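Local coordinates for protein berberine bridge enzyme-like 28 (Arabidopsis thaliana, PDB 5D79) that is an FAD-dependent oxidoreductase of the berberine bridge enzyme-like family, involved in adaptation to salt stress, at residues T164-T176 with G187-N201. Residues are numbered along the deposited sequence; the frame is centred on the assembly and turned at random.
With FAD (flavin-adenine dinucleotide), chain E.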
loop_
_atom_site.group_PDB
_atom_site.type_symbol
_atom_site.label_atom_id
_atom_site.label_comp_id
_atom_site.label_asym_id
_atom_site.label_seq_id
_atom_site.Cartn_x
_atom_site.Cartn_y
_atom_site.Cartn_z
ATOM N N THR A 164 -20.751 13.851 0.209
ATOM C CA THR A 164 -20.543 14.916 -0.761
ATOM C C THR A 164 -19.947 14.363 -2.028
ATOM O O THR A 164 -19.178 13.416 -1.982
ATOM C CB THR A 164 -19.615 16.008 -0.236
ATOM O OG1 THR A 164 -19.468 17.017 -1.242
ATOM C CG2 THR A 164 -18.243 15.437 0.116
ATOM N N LYS A 165 -20.308 14.960 -3.159
ATOM C CA LYS A 165 -19.762 14.556 -4.447
ATOM C C LYS A 165 -18.588 15.450 -4.898
ATOM O O LYS A 165 -17.946 15.187 -5.920
ATOM C CB LYS A 165 -20.870 14.566 -5.501
ATOM C CG LYS A 165 -22.098 13.781 -5.102
ATOM C CD LYS A 165 -21.782 12.293 -4.928
ATOM C CE LYS A 165 -23.009 11.508 -4.484
ATOM N NZ LYS A 165 -22.671 10.142 -4.000
ATOM N N SER A 166 -18.300 16.502 -4.140
ATOM C CA SER A 166 -17.276 17.454 -4.552
ATOM C C SER A 166 -15.970 17.333 -3.746
ATOM O O SER A 166 -15.084 18.176 -3.868
ATOM C CB SER A 166 -17.825 18.885 -4.457
ATOM O OG SER A 166 -18.183 19.220 -3.128
ATOM N N LEU A 167 -15.849 16.291 -2.930
ATOM C CA LEU A 167 -14.612 16.046 -2.197
ATOM C C LEU A 167 -14.151 14.613 -2.375
ATOM O O LEU A 167 -14.943 13.727 -2.698
ATOM C CB LEU A 167 -14.778 16.343 -0.708
ATOM C CG LEU A 167 -14.968 17.786 -0.243
ATOM C CD1 LEU A 167 -14.951 17.835 1.281
ATOM C CD2 LEU A 167 -13.914 18.689 -0.828
ATOM N N ALA A 168 -12.861 14.396 -2.157
ATOM C CA ALA A 168 -12.247 13.089 -2.328
ATOM C C ALA A 168 -11.055 12.944 -1.394
ATOM O O ALA A 168 -10.719 13.856 -0.642
ATOM C CB ALA A 168 -11.806 12.884 -3.784
ATOM N N PHE A 169 -10.414 11.789 -1.434
ATOM C CA PHE A 169 -9.152 11.664 -0.760
ATOM C C PHE A 169 -8.262 10.776 -1.609
ATOM O O PHE A 169 -8.712 9.751 -2.111
ATOM C CB PHE A 169 -9.317 11.112 0.659
ATOM C CG PHE A 169 -8.040 11.128 1.439
ATOM C CD1 PHE A 169 -7.559 12.313 1.968
ATOM C CD2 PHE A 169 -7.290 9.970 1.595
ATOM C CE1 PHE A 169 -6.362 12.343 2.654
ATOM C CE2 PHE A 169 -6.085 9.991 2.287
ATOM C CZ PHE A 169 -5.626 11.171 2.817
ATOM N N PRO A 170 -6.994 11.188 -1.788
ATOM C CA PRO A 170 -6.045 10.473 -2.640
ATOM C C PRO A 170 -5.395 9.276 -1.935
ATOM O O PRO A 170 -4.367 9.441 -1.289
ATOM C CB PRO A 170 -5.012 11.550 -2.963
ATOM C CG PRO A 170 -5.006 12.416 -1.743
ATOM C CD PRO A 170 -6.417 12.432 -1.242
ATOM N N ALA A 171 -6.004 8.097 -2.041
ATOM C CA ALA A 171 -5.408 6.861 -1.530
ATOM C C ALA A 171 -5.503 5.785 -2.607
ATOM O O ALA A 171 -5.818 6.101 -3.758
ATOM C CB ALA A 171 -6.092 6.412 -0.249
ATOM N N GLY A 172 -5.250 4.528 -2.244
ATOM C CA GLY A 172 -5.205 3.450 -3.221
ATOM C C GLY A 172 -6.539 3.060 -3.833
ATOM O O GLY A 172 -7.607 3.518 -3.398
ATOM N N ILE A 173 -6.505 2.204 -4.851
ATOM C CA ILE A 173 -7.764 1.818 -5.498
ATOM C C ILE A 173 -8.461 0.623 -4.836
ATOM O O ILE A 173 -9.637 0.401 -5.079
ATOM C CB ILE A 173 -7.584 1.476 -7.017
ATOM C CG1 ILE A 173 -6.912 0.113 -7.200
ATOM C CG2 ILE A 173 -6.858 2.607 -7.763
ATOM C CD1 ILE A 173 -6.796 -0.337 -8.634
ATOM N N HIS A 174 -7.749 -0.138 -4.009
ATOM C CA HIS A 174 -8.299 -1.381 -3.464
ATOM C C HIS A 174 -8.996 -1.157 -2.099
ATOM O O HIS A 174 -8.361 -0.797 -1.107
ATOM C CB HIS A 174 -7.189 -2.439 -3.363
ATOM C CG HIS A 174 -6.609 -2.844 -4.689
ATOM N ND1 HIS A 174 -5.590 -2.147 -5.305
ATOM C CD2 HIS A 174 -6.906 -3.875 -5.516
ATOM C CE1 HIS A 174 -5.281 -2.731 -6.449
ATOM N NE2 HIS A 174 -6.068 -3.781 -6.602
ATOM N N PRO A 175 -10.322 -1.367 -2.057
ATOM C CA PRO A 175 -11.129 -0.928 -0.912
ATOM C C PRO A 175 -10.814 -1.626 0.410
ATOM O O PRO A 175 -11.069 -1.015 1.444
ATOM C CB PRO A 175 -12.568 -1.246 -1.345
ATOM C CG PRO A 175 -12.514 -1.420 -2.810
ATOM C CD PRO A 175 -11.147 -1.956 -3.122
ATOM N N THR A 176 -10.293 -2.854 0.403
ATOM C CA THR A 176 -10.092 -3.574 1.673
ATOM C C THR A 176 -8.724 -3.253 2.317
ATOM O O THR A 176 -8.378 -3.773 3.382
ATOM C CB THR A 176 -10.235 -5.138 1.512
ATOM O OG1 THR A 176 -9.283 -5.635 0.560
ATOM C CG2 THR A 176 -11.646 -5.541 1.085
ATOM N N GLY A 187 1.136 5.537 -0.078
ATOM C CA GLY A 187 -0.219 5.326 -0.577
ATOM C C GLY A 187 -0.588 6.064 -1.849
ATOM O O GLY A 187 -1.018 7.204 -1.796
ATOM N N TYR A 188 -0.446 5.412 -2.997
ATOM C CA TYR A 188 -0.824 6.041 -4.261
ATOM C C TYR A 188 -2.079 5.385 -4.848
ATOM O O TYR A 188 -2.414 4.235 -4.535
ATOM C CB TYR A 188 0.332 5.992 -5.277
ATOM C CG TYR A 188 0.687 4.617 -5.828
ATOM C CD1 TYR A 188 -0.099 4.002 -6.799
ATOM C CD2 TYR A 188 1.827 3.954 -5.403
ATOM C CE1 TYR A 188 0.223 2.752 -7.307
ATOM C CE2 TYR A 188 2.160 2.700 -5.906
ATOM C CZ TYR A 188 1.355 2.103 -6.862
ATOM O OH TYR A 188 1.696 0.863 -7.370
ATOM N N GLY A 189 -2.761 6.137 -5.704
ATOM C CA GLY A 189 -3.965 5.694 -6.386
ATOM C C GLY A 189 -4.197 6.675 -7.523
ATOM O O GLY A 189 -3.276 7.414 -7.898
ATOM N N THR A 190 -5.416 6.732 -8.044
ATOM C CA THR A 190 -5.677 7.487 -9.266
ATOM C C THR A 190 -5.604 9.024 -9.176
ATOM O O THR A 190 -5.823 9.703 -10.182
ATOM C CB THR A 190 -7.056 7.129 -9.825
ATOM O OG1 THR A 190 -8.055 7.483 -8.869
ATOM C CG2 THR A 190 -7.137 5.641 -10.087
ATOM N N LEU A 191 -5.299 9.575 -8.003
ATOM C CA LEU A 191 -5.199 11.027 -7.854
ATOM C C LEU A 191 -3.781 11.489 -7.538
ATOM O O LEU A 191 -3.570 12.643 -7.187
ATOM C CB LEU A 191 -6.140 11.522 -6.753
ATOM C CG LEU A 191 -7.654 11.567 -6.997
ATOM C CD1 LEU A 191 -8.422 11.762 -5.682
ATOM C CD2 LEU A 191 -8.004 12.662 -7.990
ATOM N N LEU A 192 -2.804 10.595 -7.662
ATOM C CA LEU A 192 -1.452 10.900 -7.200
ATOM C C LEU A 192 -0.801 12.012 -8.002
ATOM O O LEU A 192 0.045 12.731 -7.486
ATOM C CB LEU A 192 -0.559 9.658 -7.246
ATOM C CG LEU A 192 0.259 9.320 -8.502
ATOM C CD1 LEU A 192 1.326 8.293 -8.143
ATOM C CD2 LEU A 192 -0.634 8.787 -9.599
ATOM N N ARG A 193 -1.193 12.163 -9.261
ATOM C CA ARG A 193 -0.557 13.170 -10.102
ATOM C C ARG A 193 -1.126 14.549 -9.793
ATOM O O ARG A 193 -0.527 15.565 -10.090
ATOM C CB ARG A 193 -0.728 12.825 -11.588
ATOM C CG ARG A 193 -0.062 11.500 -12.021
ATOM C CD ARG A 193 0.067 11.423 -13.545
ATOM N NE ARG A 193 1.019 12.399 -14.086
ATOM C CZ ARG A 193 0.683 13.528 -14.710
ATOM N NH1 ARG A 193 -0.591 13.852 -14.884
ATOM N NH2 ARG A 193 1.626 14.341 -15.167
ATOM N N LYS A 194 -2.277 14.564 -9.151
ATOM C CA LYS A 194 -2.990 15.796 -8.881
ATOM C C LYS A 194 -2.735 16.249 -7.458
ATOM O O LYS A 194 -2.466 17.425 -7.205
ATOM C CB LYS A 194 -4.489 15.576 -9.128
ATOM C CG LYS A 194 -5.392 16.728 -8.767
ATOM C CD LYS A 194 -5.438 17.723 -9.876
ATOM C CE LYS A 194 -6.523 18.743 -9.648
ATOM N NZ LYS A 194 -6.322 19.815 -10.635
ATOM N N TYR A 195 -2.804 15.288 -6.535
ATOM C CA TYR A 195 -2.780 15.568 -5.107
ATOM C C TYR A 195 -1.692 14.831 -4.345
ATOM O O TYR A 195 -1.526 15.054 -3.152
ATOM C CB TYR A 195 -4.136 15.240 -4.494
ATOM C CG TYR A 195 -5.218 16.203 -4.918
ATOM C CD1 TYR A 195 -5.086 17.565 -4.667
ATOM C CD2 TYR A 195 -6.362 15.759 -5.581
ATOM C CE1 TYR A 195 -6.073 18.468 -5.053
ATOM C CE2 TYR A 195 -7.351 16.654 -5.972
ATOM C CZ TYR A 195 -7.200 18.005 -5.705
ATOM O OH TYR A 195 -8.166 18.905 -6.075
ATOM N N GLY A 196 -0.939 13.970 -5.022
ATOM C CA GLY A 196 0.128 13.223 -4.371
ATOM C C GLY A 196 -0.356 11.990 -3.629
ATOM O O GLY A 196 -1.396 11.417 -3.961
ATOM N N LEU A 197 0.396 11.577 -2.617
ATOM C CA LEU A 197 0.080 10.345 -1.890
ATOM C C LEU A 197 -0.877 10.660 -0.749
ATOM O O LEU A 197 -1.080 11.823 -0.404
ATOM C CB LEU A 197 1.355 9.671 -1.346
ATOM C CG LEU A 197 2.520 9.412 -2.312
ATOM C CD1 LEU A 197 3.729 8.870 -1.560
ATOM C CD2 LEU A 197 2.107 8.460 -3.419
ATOM N N ALA A 198 -1.465 9.627 -0.166
ATOM C CA ALA A 198 -2.304 9.806 1.017
ATOM C C ALA A 198 -1.506 10.479 2.135
ATOM O O ALA A 198 -1.992 11.398 2.784
ATOM C CB ALA A 198 -2.870 8.460 1.487
ATOM N N ALA A 199 -0.271 10.027 2.324
ATOM C CA ALA A 199 0.618 10.570 3.347
ATOM C C ALA A 199 0.928 12.044 3.115
ATOM O O ALA A 199 1.228 12.785 4.055
ATOM C CB ALA A 199 1.911 9.764 3.398
ATOM N N ASP A 200 0.856 12.467 1.862
ATOM C CA ASP A 200 1.072 13.863 1.515
ATOM C C ASP A 200 -0.105 14.730 1.915
ATOM O O ASP A 200 -0.040 15.954 1.782
ATOM C CB ASP A 200 1.328 14.010 0.015
ATOM C CG ASP A 200 2.591 13.306 -0.433
ATOM O OD1 ASP A 200 3.477 13.049 0.413
ATOM O OD2 ASP A 200 2.697 13.011 -1.634
ATOM N N ASN A 201 -1.170 14.096 2.411
ATOM C CA ASN A 201 -2.435 14.776 2.688
ATOM C C ASN A 201 -2.965 14.523 4.095
ATOM O O ASN A 201 -4.175 14.433 4.334
ATOM C CB ASN A 201 -3.468 14.364 1.648
ATOM C CG ASN A 201 -3.123 14.878 0.266
ATOM O OD1 ASN A 201 -3.513 15.980 -0.102
ATOM N ND2 ASN A 201 -2.369 14.092 -0.497
HETATM P PA FAD E . -1.426 -4.360 7.396
HETATM O O1A FAD E . -0.862 -5.734 7.134
HETATM O O2A FAD E . -2.492 -4.357 8.467
HETATM O O5B FAD E . -0.222 -3.340 7.744
HETATM C C5B FAD E . 0.964 -3.305 6.962
HETATM C C4B FAD E . 2.162 -2.732 7.730
HETATM O O4B FAD E . 1.774 -1.533 8.376
HETATM C C3B FAD E . 2.645 -3.696 8.804
HETATM O O3B FAD E . 4.049 -3.644 8.942
HETATM C C2B FAD E . 1.952 -3.185 10.055
HETATM O O2B FAD E . 2.670 -3.488 11.237
HETATM C C1B FAD E . 1.818 -1.689 9.784
HETATM N N9A FAD E . 0.641 -1.054 10.415
HETATM C C8A FAD E . -0.696 -1.252 10.149
HETATM N N7A FAD E . -1.420 -0.437 10.959
HETATM C C5A FAD E . -0.570 0.277 11.735
HETATM C C6A FAD E . -0.756 1.242 12.726
HETATM N N6A FAD E . -1.943 1.808 12.911
HETATM N N1A FAD E . 0.342 1.802 13.350
HETATM C C2A FAD E . 1.614 1.416 12.989
HETATM N N3A FAD E . 1.790 0.458 12.010
HETATM C C4A FAD E . 0.723 -0.101 11.394
HETATM N N1 FAD E . -0.698 0.167 -2.120
HETATM C C2 FAD E . -0.696 1.294 -2.924
HETATM O O2 FAD E . -0.272 2.372 -2.491
HETATM N N3 FAD E . -1.194 1.208 -4.218
HETATM C C4 FAD E . -1.688 0.016 -4.721
HETATM O O4 FAD E . -2.226 0.005 -5.830
HETATM C C4X FAD E . -1.708 -1.112 -3.900
HETATM N N5 FAD E . -2.316 -2.287 -4.316
HETATM C C5X FAD E . -2.595 -3.277 -3.385
HETATM C C6 FAD E . -3.418 -4.356 -3.702
HETATM C C7 FAD E . -3.685 -5.350 -2.756
HETATM C C7M FAD E . -4.562 -6.512 -3.113
HETATM C C8 FAD E . -3.163 -5.243 -1.465
HETATM C C8M FAD E . -3.412 -6.308 -0.438
HETATM C C9 FAD E . -2.339 -4.168 -1.149
HETATM C C9A FAD E . -2.013 -3.213 -2.117
HETATM N N10 FAD E . -1.164 -2.158 -1.819
HETATM C C10 FAD E . -1.235 -1.013 -2.586
HETATM C "C1'" FAD E . -0.247 -2.232 -0.637
HETATM C "C2'" FAD E . -0.855 -1.685 0.640
HETATM O "O2'" FAD E . -1.046 -0.294 0.502
HETATM C "C3'" FAD E . 0.104 -2.006 1.780
HETATM O "O3'" FAD E . 0.152 -3.407 1.940
HETATM C "C4'" FAD E . -0.352 -1.419 3.094
HETATM O "O4'" FAD E . 0.747 -1.270 3.954
HETATM C "C5'" FAD E . -1.302 -2.383 3.768
HETATM O "O5'" FAD E . -1.981 -1.702 4.798
HETATM P P FAD E . -2.979 -2.557 5.716
HETATM O O1P FAD E . -3.382 -1.753 6.922
HETATM O O2P FAD E . -4.186 -3.004 4.929
HETATM O O3P FAD E . -2.035 -3.835 5.999
HETATM O O HOH W 1 -5.218 8.652 -5.235
HETATM O O HOH W 2 -7.181 5.591 -6.091
#
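Pro170 packs into the bend of residues 191-201: its CB lies against Leu191 CB at 4.0 Å, its CG meets Tyr195 CB, and the same CG rests 3.4 Å from Asn201 ND2. Beside it the Phe169 ring, with CG anti to the backbone N (chi1 -173°), swings back to the other segment. There CE2 touches Ala198 CB at 3.6 Å, and the ring edge faces the backbone O of Asn201, with CE1 to O 3.5 Å; the Asn201 amide stands 80° to the ring. Leu191 CD1 extends the apolar patch to Ala168 CB. No direct hydrogen bond joins the segments. Where the two backbones run closest, at Gly172 and Gly189, Gly189 CA gives a CA-H...O contact to Ala171 O and Gly172 CA one to Tyr188 O; a CB on Gly189 would fall against Ala171 O. Gly172 N donates to Gln182 OE1. Two waters, donating to Ala171 O, accept from the backbone N atoms of Thr190 and Leu191 and so link the two segments. Both segments belong to the PCMH-type FAD-binding domain, and beside these glycines they contact the isoalloxazine: the His174 ring lies with one face over FAD C6, the Tyr188 ring with one face over FAD N3, while Tyr188 N donates to FAD O2 at 3.1 Å. The ND2 that meets Pro170 CG is itself held by a second shell, Asn201 ND2 bonding Tyr195 O at 2.9 Å, nearly straight, and Leu197 O at 2.6 Å, both acceptors lying in its amide plane. An alanine here would remove both bonds and the contact with Pro170 CG, and would probably leave Tyr195 O and Leu197 O without this shared donor and let the 195-197 backbone move. Asp200 OD2 takes Leu197 N from above the carboxylate plane and also pairs with Arg420. Farther out, Tyr195 OH bonds Asp248 O.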